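Local coordinates for DegV domain-containing protein Cgl2349/cg2579 (Corynebacterium glutamicum, PDB 3EGL), which binds long-chain fatty acids such as palmitate and may take part in lipid transport or fatty acid metabolism, at residues I141-I146 / T168-R173; I29-M34 / D244-V249; S12-P17 / M104-A109; V208-G213 / V258-A263. All blocks are in the same frame, centred on the assembly; numbering follows the deposited sequence.

Overall arrangement
From the N terminus, contact 3 opens in the loop after the first strand, and contact 2 opens on strand 26-35 before helix 104-116 returns to close contact 3, so these two loops cross. Contact 1 then opens and closes within 33 residues, wholly inside the long span of contact 2, joining neighbouring strands of the second sheet. Contact 4 opens on strand 209-215. Helix 245-251 closes contact 2 before strand 255-261 closes contact 4, a second crossing. Contact 3 touches both contact 2, through Ser-12 and Asp-244, and contact 4, through Met-104 and Ser-259. Palmitate reaches contacts 1 and 2, whose centres lie about 19 Å apart.

Contact 1 of 4, residues I141-I146 / T168-R173; sequences IYLHRI and TRPIMR. With PLM (palmitic acid), chain D.
Leu-143 and Met-172, the latter present as selenomethionine, meet at about a right angle, the CD1 methyl of Leu-143 pressing on CG of Met-172 at 3.4 Å. Bends at chi2 and chi3 carry the end of Met-172 away from segment 141-146 and leave CG to take the bump; Met-172 also packs on Met-179 and Ile-181 of strand 178-181. Ile-146 CG2 lies crosswise against Pro-170, 3.5 Å from Pro-170 CD. Tyr-142 and Ile-171 lie on the face opposite Ile-141 and Met-172. Ile-171 CD1 fills the notch at the tyrosine ring's edge, 3.8 Å from Tyr-142 CB, while Arg-169 runs alongside in the same direction as the tyrosine, Arg-169 CG 3.2 Å from Tyr-142 OH and the guanidinium plane 75° from the ring. His-144 O lies over the centre of one guanidinium face, 3.4 Å from Arg-169 CZ. Tyr-142 OH is hydrogen-bonded to His-144 ND1 (2.9 Å), which helps fix the rotation of both side chains. Beneath these fittings, antiparallel strands 137-142 and 171-175, neighbours in the six-stranded sheet of the DegV domain, pair through Ile-141 and Met-172, a hydrogen-bonded pair; a further bond joins Leu-143 N to Pro-170 O at 3.2 Å. Where the segments run into loop, a water links Ile-146 N to Thr-168 O. Ile-141, on the same face as Met-172, brings its CD1 to 3.2 Å from atom CD of the palmitate. The chemistry is thus divided: Ile-141 offers hydrocarbon to the fatty-acid tail on one face, whereas on the other the tyrosine, histidine and arginine gather polar groups far from the acid's carboxylate.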
loop_
_atom_site.group_PDB
_atom_site.type_symbol
_atom_site.label_atom_id
_atom_site.label_comp_id
_atom_site.label_asym_id
_atom_site.label_seq_id
_atom_site.Cartn_x
_atom_site.Cartn_y
_atom_site.Cartn_z
ATOM N N ILE A 141 -5.471 0.688 9.585
ATOM C CA ILE A 141 -5.900 -0.726 9.533
ATOM C C ILE A 141 -6.631 -1.078 10.811
ATOM O O ILE A 141 -6.165 -0.786 11.928
ATOM C CB ILE A 141 -4.715 -1.733 9.395
ATOM C CG1 ILE A 141 -3.677 -1.227 8.409
ATOM C CG2 ILE A 141 -5.193 -3.161 8.927
ATOM C CD1 ILE A 141 -2.346 -1.944 8.588
ATOM N N TYR A 142 -7.801 -1.675 10.615
ATOM C CA TYR A 142 -8.583 -2.282 11.664
ATOM C C TYR A 142 -8.214 -3.749 11.687
ATOM O O TYR A 142 -8.284 -4.455 10.645
ATOM C CB TYR A 142 -10.092 -2.174 11.391
ATOM C CG TYR A 142 -10.930 -3.104 12.264
ATOM C CD1 TYR A 142 -11.134 -2.828 13.631
ATOM C CD2 TYR A 142 -11.488 -4.280 11.740
ATOM C CE1 TYR A 142 -11.889 -3.683 14.448
ATOM C CE2 TYR A 142 -12.248 -5.160 12.559
ATOM C CZ TYR A 142 -12.434 -4.842 13.907
ATOM O OH TYR A 142 -13.172 -5.667 14.703
ATOM N N LEU A 143 -7.835 -4.197 12.885
ATOM C CA LEU A 143 -7.541 -5.592 13.124
ATOM C C LEU A 143 -8.651 -6.198 13.939
ATOM O O LEU A 143 -9.011 -5.715 15.012
ATOM C CB LEU A 143 -6.170 -5.760 13.815
ATOM C CG LEU A 143 -5.092 -5.099 12.949
ATOM C CD1 LEU A 143 -3.783 -4.935 13.687
ATOM C CD2 LEU A 143 -4.886 -5.854 11.637
ATOM N N HIS A 144 -9.202 -7.272 13.416
ATOM C CA HIS A 144 -10.330 -7.890 14.048
ATOM C C HIS A 144 -9.854 -8.776 15.196
ATOM O O HIS A 144 -10.600 -9.028 16.136
ATOM C CB HIS A 144 -11.070 -8.684 13.011
ATOM C CG HIS A 144 -12.330 -9.287 13.519
ATOM N ND1 HIS A 144 -13.332 -8.532 14.091
ATOM C CD2 HIS A 144 -12.773 -10.564 13.504
ATOM C CE1 HIS A 144 -14.336 -9.322 14.413
ATOM N NE2 HIS A 144 -14.018 -10.560 14.074
ATOM N N ARG A 145 -8.611 -9.242 15.083
ATOM C CA ARG A 145 -7.856 -9.822 16.186
ATOM C C ARG A 145 -6.349 -9.461 16.042
ATOM O O ARG A 145 -5.879 -9.074 14.981
ATOM C CB ARG A 145 -8.061 -11.343 16.233
ATOM C CG ARG A 145 -7.320 -12.132 15.155
ATOM C CD ARG A 145 -7.489 -13.645 15.386
ATOM N NE ARG A 145 -6.897 -14.444 14.295
ATOM C CZ ARG A 145 -7.395 -15.601 13.852
ATOM N NH1 ARG A 145 -8.484 -16.123 14.415
ATOM N NH2 ARG A 145 -6.796 -16.253 12.863
ATOM N N ILE A 146 -5.572 -9.595 17.094
ATOM C CA ILE A 146 -4.193 -9.137 16.982
ATOM C C ILE A 146 -3.155 -10.254 16.880
ATOM O O ILE A 146 -1.968 -9.963 16.792
ATOM C CB ILE A 146 -3.816 -8.235 18.165
ATOM C CG1 ILE A 146 -4.088 -8.992 19.450
ATOM C CG2 ILE A 146 -4.615 -6.948 18.127
ATOM C CD1 ILE A 146 -3.034 -8.826 20.387
ATOM N N THR A 168 -7.662 -5.231 21.787
ATOM C CA THR A 168 -8.146 -6.438 21.135
ATOM C C THR A 168 -8.599 -6.214 19.680
ATOM O O THR A 168 -8.550 -7.147 18.877
ATOM C CB THR A 168 -9.255 -7.091 21.988
ATOM O OG1 THR A 168 -10.207 -6.081 22.329
ATOM C CG2 THR A 168 -8.667 -7.702 23.291
ATOM N N ARG A 169 -9.028 -4.987 19.367
ATOM C CA ARG A 169 -9.476 -4.581 18.009
ATOM C C ARG A 169 -8.967 -3.205 17.621
ATOM O O ARG A 169 -9.772 -2.315 17.357
ATOM C CB ARG A 169 -11.002 -4.500 17.907
ATOM C CG ARG A 169 -11.652 -5.795 17.537
ATOM C CD ARG A 169 -12.237 -6.281 18.777
ATOM N NE ARG A 169 -12.847 -7.571 18.629
ATOM C CZ ARG A 169 -12.314 -8.683 19.109
ATOM N NH1 ARG A 169 -12.948 -9.816 18.935
ATOM N NH2 ARG A 169 -11.151 -8.676 19.741
ATOM N N PRO A 170 -7.639 -3.019 17.605
ATOM C CA PRO A 170 -7.114 -1.670 17.444
ATOM C C PRO A 170 -7.299 -1.124 16.030
ATOM O O PRO A 170 -7.539 -1.901 15.079
ATOM C CB PRO A 170 -5.634 -1.847 17.727
ATOM C CG PRO A 170 -5.341 -3.264 17.257
ATOM C CD PRO A 170 -6.579 -4.042 17.597
ATOM N N ILE A 171 -7.227 0.209 15.915
ATOM C CA ILE A 171 -6.900 0.863 14.658
ATOM C C ILE A 171 -5.397 1.119 14.667
ATOM O O ILE A 171 -4.880 1.774 15.578
ATOM C CB ILE A 171 -7.650 2.199 14.442
ATOM C CG1 ILE A 171 -9.177 2.017 14.552
ATOM C CG2 ILE A 171 -7.212 2.872 13.076
ATOM C CD1 ILE A 171 -9.746 1.005 13.519
HETATM N N MSE A 172 -4.707 0.576 13.669
HETATM C CA MSE A 172 -3.286 0.832 13.465
HETATM C C MSE A 172 -3.127 1.900 12.381
HETATM O O MSE A 172 -3.999 2.077 11.536
HETATM C CB MSE A 172 -2.545 -0.438 13.030
HETATM C CG MSE A 172 -2.782 -1.684 13.916
HETATM SE SE MSE A 172 -2.221 -1.531 15.788
HETATM C CE MSE A 172 -0.319 -1.170 15.475
ATOM N N ARG A 173 -1.991 2.576 12.397
ATOM C CA ARG A 173 -1.664 3.548 11.400
ATOM C C ARG A 173 -0.170 3.450 11.073
ATOM O O ARG A 173 0.625 3.166 11.935
ATOM C CB ARG A 173 -2.041 4.898 11.976
ATOM C CG ARG A 173 -1.458 6.111 11.363
ATOM C CD ARG A 173 -1.875 7.245 12.290
ATOM N NE ARG A 173 -1.134 8.488 12.088
ATOM C CZ ARG A 173 -1.246 9.241 11.006
ATOM N NH1 ARG A 173 -0.546 10.360 10.901
ATOM N NH2 ARG A 173 -2.050 8.848 10.023
HETATM C C1 PLM D . 7.709 -9.581 3.395
HETATM O O1 PLM D . 8.591 -8.705 3.440
HETATM O O2 PLM D . 7.891 -10.628 4.037
HETATM C C2 PLM D . 6.432 -9.409 2.627
HETATM C C3 PLM D . 5.643 -8.265 3.257
HETATM C C4 PLM D . 4.912 -8.585 4.536
HETATM C C5 PLM D . 4.623 -7.234 5.189
HETATM C C6 PLM D . 3.737 -7.352 6.403
HETATM C C7 PLM D . 3.553 -5.974 6.997
HETATM C C8 PLM D . 2.365 -5.858 7.964
HETATM C C9 PLM D . 1.044 -5.835 7.192
HETATM C CA PLM D . -0.093 -5.169 7.981
HETATM C CB PLM D . -1.474 -5.545 7.460
HETATM C CC PLM D . -1.790 -5.158 6.007
HETATM C CD PLM D . -2.435 -3.784 5.942
HETATM C CE PLM D . -3.332 -3.604 4.733
HETATM C CF PLM D . -2.734 -2.592 3.751
HETATM C CG PLM D . -3.244 -1.163 3.929
HETATM O O HOH W 1 -7.498 -9.899 19.550
#

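Contact 2 of 4, residues I29-M34 / D244-V249; sequences INLHVM and DPTLAV. With PLM (palmitic acid), chain D.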
loop_
_atom_site.group_PDB
_atom_site.type_symbol
_atom_site.label_atom_id
_atom_site.label_comp_id
_atom_site.label_asym_id
_atom_site.label_seq_id
_atom_site.Cartn_x
_atom_site.Cartn_y
_atom_site.Cartn_z
ATOM N N ILE A 29 4.338 -7.345 -9.437
ATOM C CA ILE A 29 5.162 -8.508 -9.047
ATOM C C ILE A 29 4.700 -9.006 -7.708
ATOM O O ILE A 29 4.653 -8.227 -6.750
ATOM C CB ILE A 29 6.677 -8.166 -8.866
ATOM C CG1 ILE A 29 7.132 -7.184 -9.906
ATOM C CG2 ILE A 29 7.551 -9.460 -8.944
ATOM C CD1 ILE A 29 8.430 -6.591 -9.531
ATOM N N ASN A 30 4.403 -10.288 -7.613
ATOM C CA ASN A 30 3.924 -10.868 -6.350
ATOM C C ASN A 30 4.988 -11.102 -5.275
ATOM O O ASN A 30 6.005 -11.757 -5.537
ATOM C CB ASN A 30 3.196 -12.190 -6.627
ATOM C CG ASN A 30 1.898 -11.981 -7.389
ATOM O OD1 ASN A 30 1.341 -10.881 -7.409
ATOM N ND2 ASN A 30 1.424 -13.026 -8.049
ATOM N N LEU A 31 4.728 -10.617 -4.062
ATOM C CA LEU A 31 5.510 -11.032 -2.873
ATOM C C LEU A 31 5.270 -12.536 -2.597
ATOM O O LEU A 31 4.371 -13.130 -3.184
ATOM C CB LEU A 31 5.105 -10.205 -1.658
ATOM C CG LEU A 31 5.218 -8.695 -1.846
ATOM C CD1 LEU A 31 4.614 -7.862 -0.654
ATOM C CD2 LEU A 31 6.684 -8.379 -2.110
ATOM N N HIS A 32 6.056 -13.145 -1.707
ATOM C CA HIS A 32 5.971 -14.603 -1.476
ATOM C C HIS A 32 5.216 -15.029 -0.222
ATOM O O HIS A 32 5.403 -14.472 0.875
ATOM C CB HIS A 32 7.372 -15.222 -1.458
ATOM C CG HIS A 32 8.176 -14.866 -2.663
ATOM N ND1 HIS A 32 7.945 -15.433 -3.898
ATOM C CD2 HIS A 32 9.152 -13.947 -2.847
ATOM C CE1 HIS A 32 8.762 -14.901 -4.786
ATOM N NE2 HIS A 32 9.516 -14.012 -4.169
ATOM N N VAL A 33 4.375 -16.040 -0.403
ATOM C CA VAL A 33 3.754 -16.749 0.700
ATOM C C VAL A 33 4.263 -18.193 0.706
ATOM O O VAL A 33 4.089 -18.921 -0.267
ATOM C CB VAL A 33 2.203 -16.698 0.625
ATOM C CG1 VAL A 33 1.585 -17.642 1.643
ATOM C CG2 VAL A 33 1.714 -15.301 0.903
HETATM N N MSE A 34 4.924 -18.591 1.789
HETATM C CA MSE A 34 5.355 -19.987 1.940
HETATM C C MSE A 34 4.426 -20.711 2.901
HETATM O O MSE A 34 4.285 -20.339 4.064
HETATM C CB MSE A 34 6.800 -20.103 2.400
HETATM C CG MSE A 34 7.804 -19.555 1.412
HETATM SE SE MSE A 34 8.407 -17.751 1.964
HETATM C CE MSE A 34 10.027 -18.361 2.898
ATOM N N ASP A 244 -3.934 -7.864 -0.204
ATOM C CA ASP A 244 -2.991 -8.830 -0.787
ATOM C C ASP A 244 -2.860 -10.054 0.144
ATOM O O ASP A 244 -2.646 -9.890 1.317
ATOM C CB ASP A 244 -1.632 -8.133 -1.044
ATOM C CG ASP A 244 -0.524 -9.090 -1.511
ATOM O OD1 ASP A 244 -0.792 -10.201 -2.039
ATOM O OD2 ASP A 244 0.665 -8.739 -1.334
ATOM N N PRO A 245 -2.983 -11.282 -0.380
ATOM C CA PRO A 245 -2.836 -12.453 0.551
ATOM C C PRO A 245 -1.523 -12.451 1.360
ATOM O O PRO A 245 -1.494 -12.995 2.464
ATOM C CB PRO A 245 -2.901 -13.685 -0.390
ATOM C CG PRO A 245 -3.698 -13.191 -1.585
ATOM C CD PRO A 245 -3.296 -11.709 -1.756
ATOM N N THR A 246 -0.459 -11.832 0.828
ATOM C CA THR A 246 0.799 -11.741 1.552
ATOM C C THR A 246 0.632 -10.914 2.809
ATOM O O THR A 246 1.191 -11.261 3.856
ATOM C CB THR A 246 1.925 -11.143 0.695
ATOM O OG1 THR A 246 2.044 -11.909 -0.508
ATOM C CG2 THR A 246 3.263 -11.224 1.423
ATOM N N LEU A 247 -0.131 -9.827 2.701
ATOM C CA LEU A 247 -0.414 -9.019 3.853
ATOM C C LEU A 247 -1.425 -9.701 4.767
ATOM O O LEU A 247 -1.372 -9.519 5.975
ATOM C CB LEU A 247 -0.869 -7.611 3.452
ATOM C CG LEU A 247 0.014 -6.883 2.421
ATOM C CD1 LEU A 247 -0.618 -5.533 2.041
ATOM C CD2 LEU A 247 1.469 -6.710 2.932
ATOM N N ALA A 248 -2.323 -10.506 4.199
ATOM C CA ALA A 248 -3.398 -11.136 4.980
ATOM C C ALA A 248 -2.787 -12.104 5.961
ATOM O O ALA A 248 -3.302 -12.285 7.092
ATOM C CB ALA A 248 -4.407 -11.843 4.089
ATOM N N VAL A 249 -1.648 -12.684 5.567
ATOM C CA VAL A 249 -0.889 -13.505 6.501
ATOM C C VAL A 249 -0.617 -12.736 7.821
ATOM O O VAL A 249 -0.708 -13.316 8.916
ATOM C CB VAL A 249 0.452 -13.964 5.914
ATOM C CG1 VAL A 249 1.279 -14.633 7.012
ATOM C CG2 VAL A 249 0.262 -14.874 4.663
HETATM C C1 PLM D . 7.709 -9.581 3.395
HETATM O O1 PLM D . 8.591 -8.705 3.440
HETATM O O2 PLM D . 7.891 -10.628 4.037
HETATM C C2 PLM D . 6.432 -9.409 2.627
HETATM C C3 PLM D . 5.643 -8.265 3.257
HETATM C C4 PLM D . 4.912 -8.585 4.536
HETATM C C5 PLM D . 4.623 -7.234 5.189
HETATM C C6 PLM D . 3.737 -7.352 6.403
HETATM C C7 PLM D . 3.553 -5.974 6.997
HETATM C C8 PLM D . 2.365 -5.858 7.964
HETATM C C9 PLM D . 1.044 -5.835 7.192
HETATM C CA PLM D . -0.093 -5.169 7.981
HETATM C CB PLM D . -1.474 -5.545 7.460
HETATM C CC PLM D . -1.790 -5.158 6.007
HETATM C CD PLM D . -2.435 -3.784 5.942
HETATM C CE PLM D . -3.332 -3.604 4.733
HETATM C CF PLM D . -2.734 -2.592 3.751
HETATM C CG PLM D . -3.244 -1.163 3.929
#
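Thr-246 sits against Leu-31 and Val-33, touching them chiefly through the two branches of its side chain, OG1 and CG2. Its OG1 and Leu-31 CB are 3.7 Å apart, and the same hydroxyl oxygen lies 3.7 Å from Val-33 CG2; the valine and threonine side chains slide past each other in opposite directions. One turn further along the helix, Val-249 CG2 meets Val-33 CG2 at 4.1 Å. No hydrogen bond crosses between the segments, so van der Waals packing joins them, forming part of the fatty-acid pocket's wall near the carboxyl end of the palmitate. The threonine methyl is shared: anti to the backbone N, it packs on Leu-31 CB, and Thr-246 CG2 also reaches palmitate C2 at 3.8 Å. Leu-247 follows the hydrocarbon chain farther down, its CB 3.7 Å from palmitate CC. The second shell probably helps to place the threonine. Asp-244 is the N-cap of the helix, and its OD1 accepts a straight but long and weak bond from Thr-246 N, 3.3 Å. Its other oxygen, OD2, is hydrogen-bonded to Ser-12 OG, and that hydroxyl also bonds Leu-31 N, so one serine ties the cap to the strand side. Thr-42, which hydrogen-bonds the palmitate, packs beside Thr-246 and Val-249. The axes of the short segments 32-34 (strand) and 245-249 (helix) approach to 8.3 Å at 52°. Strand 26-35 runs between strands 7-11 and 40-43 in its sheet, with helix 47-60 supplying Glu-49 to His-32, while helix 245-251 leads from strand 237-242 to strand 255-261.

Contact 3 of 4, residues S12-P17 / M104-A109; sequences SSACLP and MAVGAA
The loop that leaves the first parallel strand, 7-11, of the DegV fold's N-terminal sheet brings Ala-14, Cys-15 and Leu-16 against Met-104 and Gly-107 at the start of helix 104-116. This strand-to-helix connection begins with a short 3-10 turn, residues 12-14, then swings through Cys-15, whose positive phi (65°) redirects the chain toward Pro-17, the N-cap of helix 18-23. Cys-15 N closes the turn onto Ser-12 O, and Ser-13 OG is held by Asp-11. The helix offers a flat place at Gly-107, and the two backbones come close there, with the Ala-14 and Gly-107 CA atoms 4.7 Å apart. Ala-14 CB settles 3.7 Å from Gly-107 N, and Leu-16 CD2 lies 3.8 Å from Gly-107 CA. The same leucine methyl touches the selenium of Met-104, a selenomethionine, its CD2 being 3.6 Å from SE; these side chains cross at about a right angle. Bends at chi2 and chi3 fold Met-104 back so that its SE comes 3.5 Å from Ala-14 O, while its CG faces Cys-15 CB. Met-104 also packs on Met-239 and Val-241 of strand 237-242, so the contact bridges the first sheet's loop to the second sheet. Cys-15, for its part, has a side chain about 5 Å from the bound palmitate. At the helix start, Met-104 CA makes a CA-H...O contact with Ala-14 O at 3.5 Å.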
loop_
_atom_site.group_PDB
_atom_site.type_symbol
_atom_site.label_atom_id
_atom_site.label_comp_id
_atom_site.label_asym_id
_atom_site.label_seq_id
_atom_site.Cartn_x
_atom_site.Cartn_y
_atom_site.Cartn_z
ATOM N N SER A 12 2.633 -6.863 -5.123
ATOM C CA SER A 12 1.254 -7.239 -4.812
ATOM C C SER A 12 0.731 -6.500 -3.565
ATOM O O SER A 12 -0.471 -6.290 -3.438
ATOM C CB SER A 12 1.129 -8.757 -4.639
ATOM O OG SER A 12 1.900 -9.099 -3.501
ATOM N N SER A 13 1.633 -6.104 -2.663
ATOM C CA SER A 13 1.215 -5.342 -1.492
ATOM C C SER A 13 0.492 -4.022 -1.816
ATOM O O SER A 13 -0.205 -3.492 -0.938
ATOM C CB SER A 13 2.368 -5.058 -0.515
ATOM O OG SER A 13 3.258 -4.113 -1.064
ATOM N N ALA A 14 0.648 -3.478 -3.029
ATOM C CA ALA A 14 -0.121 -2.275 -3.368
ATOM C C ALA A 14 -1.647 -2.513 -3.380
ATOM O O ALA A 14 -2.408 -1.546 -3.383
ATOM C CB ALA A 14 0.336 -1.646 -4.724
ATOM N N CYS A 15 -2.068 -3.779 -3.482
ATOM C CA CYS A 15 -3.489 -4.161 -3.535
ATOM C C CYS A 15 -4.311 -3.701 -4.749
ATOM O O CYS A 15 -5.542 -3.599 -4.647
ATOM C CB CYS A 15 -4.237 -3.730 -2.259
ATOM S SG CYS A 15 -3.530 -4.454 -0.766
ATOM N N LEU A 16 -3.673 -3.417 -5.874
ATOM C CA LEU A 16 -4.455 -2.960 -6.995
ATOM C C LEU A 16 -5.321 -4.112 -7.436
ATOM O O LEU A 16 -4.852 -5.240 -7.513
ATOM C CB LEU A 16 -3.589 -2.527 -8.164
ATOM C CG LEU A 16 -2.850 -1.211 -7.995
ATOM C CD1 LEU A 16 -1.830 -1.136 -9.133
ATOM C CD2 LEU A 16 -3.807 -0.022 -8.019
ATOM N N PRO A 17 -6.607 -3.843 -7.708
ATOM C CA PRO A 17 -7.402 -4.895 -8.350
ATOM C C PRO A 17 -6.771 -5.258 -9.672
ATOM O O PRO A 17 -6.216 -4.405 -10.389
ATOM C CB PRO A 17 -8.752 -4.234 -8.576
ATOM C CG PRO A 17 -8.830 -3.219 -7.479
ATOM C CD PRO A 17 -7.417 -2.652 -7.394
HETATM N N MSE A 104 -3.087 0.466 -0.917
HETATM C CA MSE A 104 -3.560 1.418 -1.910
HETATM C C MSE A 104 -3.072 2.891 -1.804
HETATM O O MSE A 104 -3.228 3.662 -2.766
HETATM C CB MSE A 104 -5.078 1.343 -2.008
HETATM C CG MSE A 104 -5.601 0.142 -2.767
HETATM SE SE MSE A 104 -5.125 0.262 -4.675
HETATM C CE MSE A 104 -6.011 1.969 -5.037
ATOM N N ALA A 105 -2.440 3.317 -0.708
ATOM C CA ALA A 105 -1.733 4.606 -0.816
ATOM C C ALA A 105 -0.641 4.486 -1.948
ATOM O O ALA A 105 -0.510 5.359 -2.843
ATOM C CB ALA A 105 -1.144 5.039 0.518
ATOM N N VAL A 106 0.090 3.380 -1.939
ATOM C CA VAL A 106 1.011 3.073 -3.021
ATOM C C VAL A 106 0.317 2.784 -4.351
ATOM O O VAL A 106 0.694 3.375 -5.379
ATOM C CB VAL A 106 1.926 1.914 -2.637
ATOM C CG1 VAL A 106 2.913 1.605 -3.757
ATOM C CG2 VAL A 106 2.661 2.290 -1.317
ATOM N N GLY A 107 -0.680 1.885 -4.359
ATOM C CA GLY A 107 -1.500 1.689 -5.553
ATOM C C GLY A 107 -1.990 3.013 -6.118
ATOM O O GLY A 107 -1.905 3.243 -7.319
ATOM N N ALA A 108 -2.491 3.908 -5.274
ATOM C CA ALA A 108 -2.930 5.234 -5.752
ATOM C C ALA A 108 -1.811 6.020 -6.423
ATOM O O ALA A 108 -2.027 6.633 -7.493
ATOM C CB ALA A 108 -3.558 6.104 -4.593
ATOM N N ALA A 109 -0.635 6.036 -5.797
ATOM C CA ALA A 109 0.515 6.767 -6.351
ATOM C C ALA A 109 0.878 6.154 -7.688
ATOM O O ALA A 109 1.239 6.870 -8.617
ATOM C CB ALA A 109 1.718 6.710 -5.389
#

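Contact 4 of 4, residues V208-G213 / V258-A263; sequences VFIAIG and VSAVFA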
loop_
_atom_site.group_PDB
_atom_site.type_symbol
_atom_site.label_atom_id
_atom_site.label_comp_id
_atom_site.label_asym_id
_atom_site.label_seq_id
_atom_site.Cartn_x
_atom_site.Cartn_y
_atom_site.Cartn_z
ATOM N N VAL A 208 -12.071 13.454 -0.381
ATOM C CA VAL A 208 -10.996 12.538 -0.160
ATOM C C VAL A 208 -11.139 11.429 -1.184
ATOM O O VAL A 208 -12.237 11.085 -1.598
ATOM C CB VAL A 208 -11.151 11.886 1.235
ATOM C CG1 VAL A 208 -9.905 11.063 1.592
ATOM C CG2 VAL A 208 -11.415 12.945 2.308
ATOM N N PHE A 209 -10.041 10.820 -1.577
ATOM C CA PHE A 209 -10.167 9.568 -2.302
ATOM C C PHE A 209 -9.879 8.373 -1.362
ATOM O O PHE A 209 -8.854 8.358 -0.695
ATOM C CB PHE A 209 -9.274 9.576 -3.541
ATOM C CG PHE A 209 -9.053 8.219 -4.142
ATOM C CD1 PHE A 209 -9.931 7.715 -5.093
ATOM C CD2 PHE A 209 -7.969 7.440 -3.756
ATOM C CE1 PHE A 209 -9.716 6.458 -5.667
ATOM C CE2 PHE A 209 -7.762 6.175 -4.318
ATOM C CZ PHE A 209 -8.653 5.686 -5.277
ATOM N N ILE A 210 -10.761 7.372 -1.344
ATOM C CA ILE A 210 -10.642 6.272 -0.398
ATOM C C ILE A 210 -10.679 4.878 -1.006
ATOM O O ILE A 210 -11.584 4.517 -1.764
ATOM C CB ILE A 210 -11.812 6.283 0.645
ATOM C CG1 ILE A 210 -11.864 7.586 1.425
ATOM C CG2 ILE A 210 -11.673 5.104 1.631
ATOM C CD1 ILE A 210 -10.856 7.647 2.561
ATOM N N ALA A 211 -9.744 4.050 -0.574
ATOM C CA ALA A 211 -9.735 2.660 -0.981
ATOM C C ALA A 211 -9.889 1.808 0.269
ATOM O O ALA A 211 -9.066 1.874 1.208
ATOM C CB ALA A 211 -8.456 2.333 -1.727
ATOM N N ILE A 212 -10.947 1.008 0.302
ATOM C CA ILE A 212 -11.165 0.204 1.477
ATOM C C ILE A 212 -10.777 -1.206 1.158
ATOM O O ILE A 212 -11.295 -1.787 0.197
ATOM C CB ILE A 212 -12.613 0.273 1.940
ATOM C CG1 ILE A 212 -12.875 1.654 2.544
ATOM C CG2 ILE A 212 -12.906 -0.830 2.991
ATOM C CD1 ILE A 212 -14.354 2.057 2.508
ATOM N N GLY A 213 -9.859 -1.739 1.956
ATOM C CA GLY A 213 -9.349 -3.090 1.774
ATOM C C GLY A 213 -9.949 -4.025 2.792
ATOM O O GLY A 213 -10.238 -3.635 3.940
ATOM N N VAL A 258 -8.110 1.228 5.440
ATOM C CA VAL A 258 -8.554 2.435 4.769
ATOM C C VAL A 258 -7.308 3.145 4.247
ATOM O O VAL A 258 -6.467 3.571 5.029
ATOM C CB VAL A 258 -9.324 3.364 5.734
ATOM C CG1 VAL A 258 -9.566 4.766 5.101
ATOM C CG2 VAL A 258 -10.645 2.744 6.112
ATOM N N SER A 259 -7.172 3.225 2.920
ATOM C CA SER A 259 -6.081 3.993 2.296
ATOM C C SER A 259 -6.729 5.235 1.739
ATOM O O SER A 259 -7.709 5.151 0.972
ATOM C CB SER A 259 -5.414 3.209 1.176
ATOM O OG SER A 259 -5.100 1.864 1.566
ATOM N N ALA A 260 -6.227 6.395 2.151
ATOM C CA ALA A 260 -6.865 7.638 1.768
ATOM C C ALA A 260 -5.868 8.592 1.165
ATOM O O ALA A 260 -4.731 8.678 1.635
ATOM C CB ALA A 260 -7.524 8.277 2.987
ATOM N N VAL A 261 -6.284 9.322 0.140
ATOM C CA VAL A 261 -5.455 10.405 -0.400
ATOM C C VAL A 261 -6.201 11.701 -0.205
ATOM O O VAL A 261 -7.352 11.791 -0.598
ATOM C CB VAL A 261 -5.181 10.206 -1.922
ATOM C CG1 VAL A 261 -4.286 11.375 -2.487
ATOM C CG2 VAL A 261 -4.563 8.785 -2.196
ATOM N N PHE A 262 -5.565 12.690 0.410
ATOM C CA PHE A 262 -6.243 13.914 0.844
ATOM C C PHE A 262 -5.835 15.104 -0.007
ATOM O O PHE A 262 -4.921 15.005 -0.820
ATOM C CB PHE A 262 -5.964 14.198 2.319
ATOM C CG PHE A 262 -6.495 13.132 3.256
ATOM C CD1 PHE A 262 -7.780 13.239 3.804
ATOM C CD2 PHE A 262 -5.720 12.022 3.588
ATOM C CE1 PHE A 262 -8.293 12.248 4.672
ATOM C CE2 PHE A 262 -6.208 11.021 4.459
ATOM C CZ PHE A 262 -7.512 11.137 5.012
ATOM N N ALA A 263 -6.536 16.224 0.185
ATOM C CA ALA A 263 -6.248 17.485 -0.508
ATOM C C ALA A 263 -4.869 18.002 -0.139
ATOM O O ALA A 263 -4.128 18.436 -1.004
ATOM C CB ALA A 263 -7.317 18.548 -0.193
HETATM O O HOH W 2 -6.795 -0.113 1.750
#
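One face of the Phe-262 ring carries Val-208, whose CG1 stands 4.0 Å from the ring centroid and 26° off the normal, a CH-pi contact displaced toward the rim. The two side chains lie alongside each other and point the same way. The Phe-209 ring is met differently: Val-261 CG2 comes to its edge, near the ring plane, 4.0 Å from Phe-209 CD2. The second pair is a rung, and the first lies just past the end, of an antiparallel ladder within the six-stranded mixed sheet, in which strand 209-215 lies between strand 255-261 and strand 237-242. Phe-209 with Val-261 and Ala-211 with Ser-259 are hydrogen-bonded pairs; the bond from Ser-259 N to Ala-211 O, 2.9 Å, is almost perfectly straight at 179°. Between them, Ile-210 faces Ala-260 in a non-hydrogen-bonded pair. With CG1 of Ile-210 anti to the carbonyl carbon (chi1 -58°) and a further bend at chi2, its CD1 turns across the ladder to reach Ala-260 CB at 3.4 Å and Val-258 CG1 at 4.1 Å. On the face of Ala-211 and Ser-259, a water donates to Ala-211 O and lies 2.6 Å from Ser-259 OG. The side chain of Ser-259 is about 4 Å from the bound palmitate.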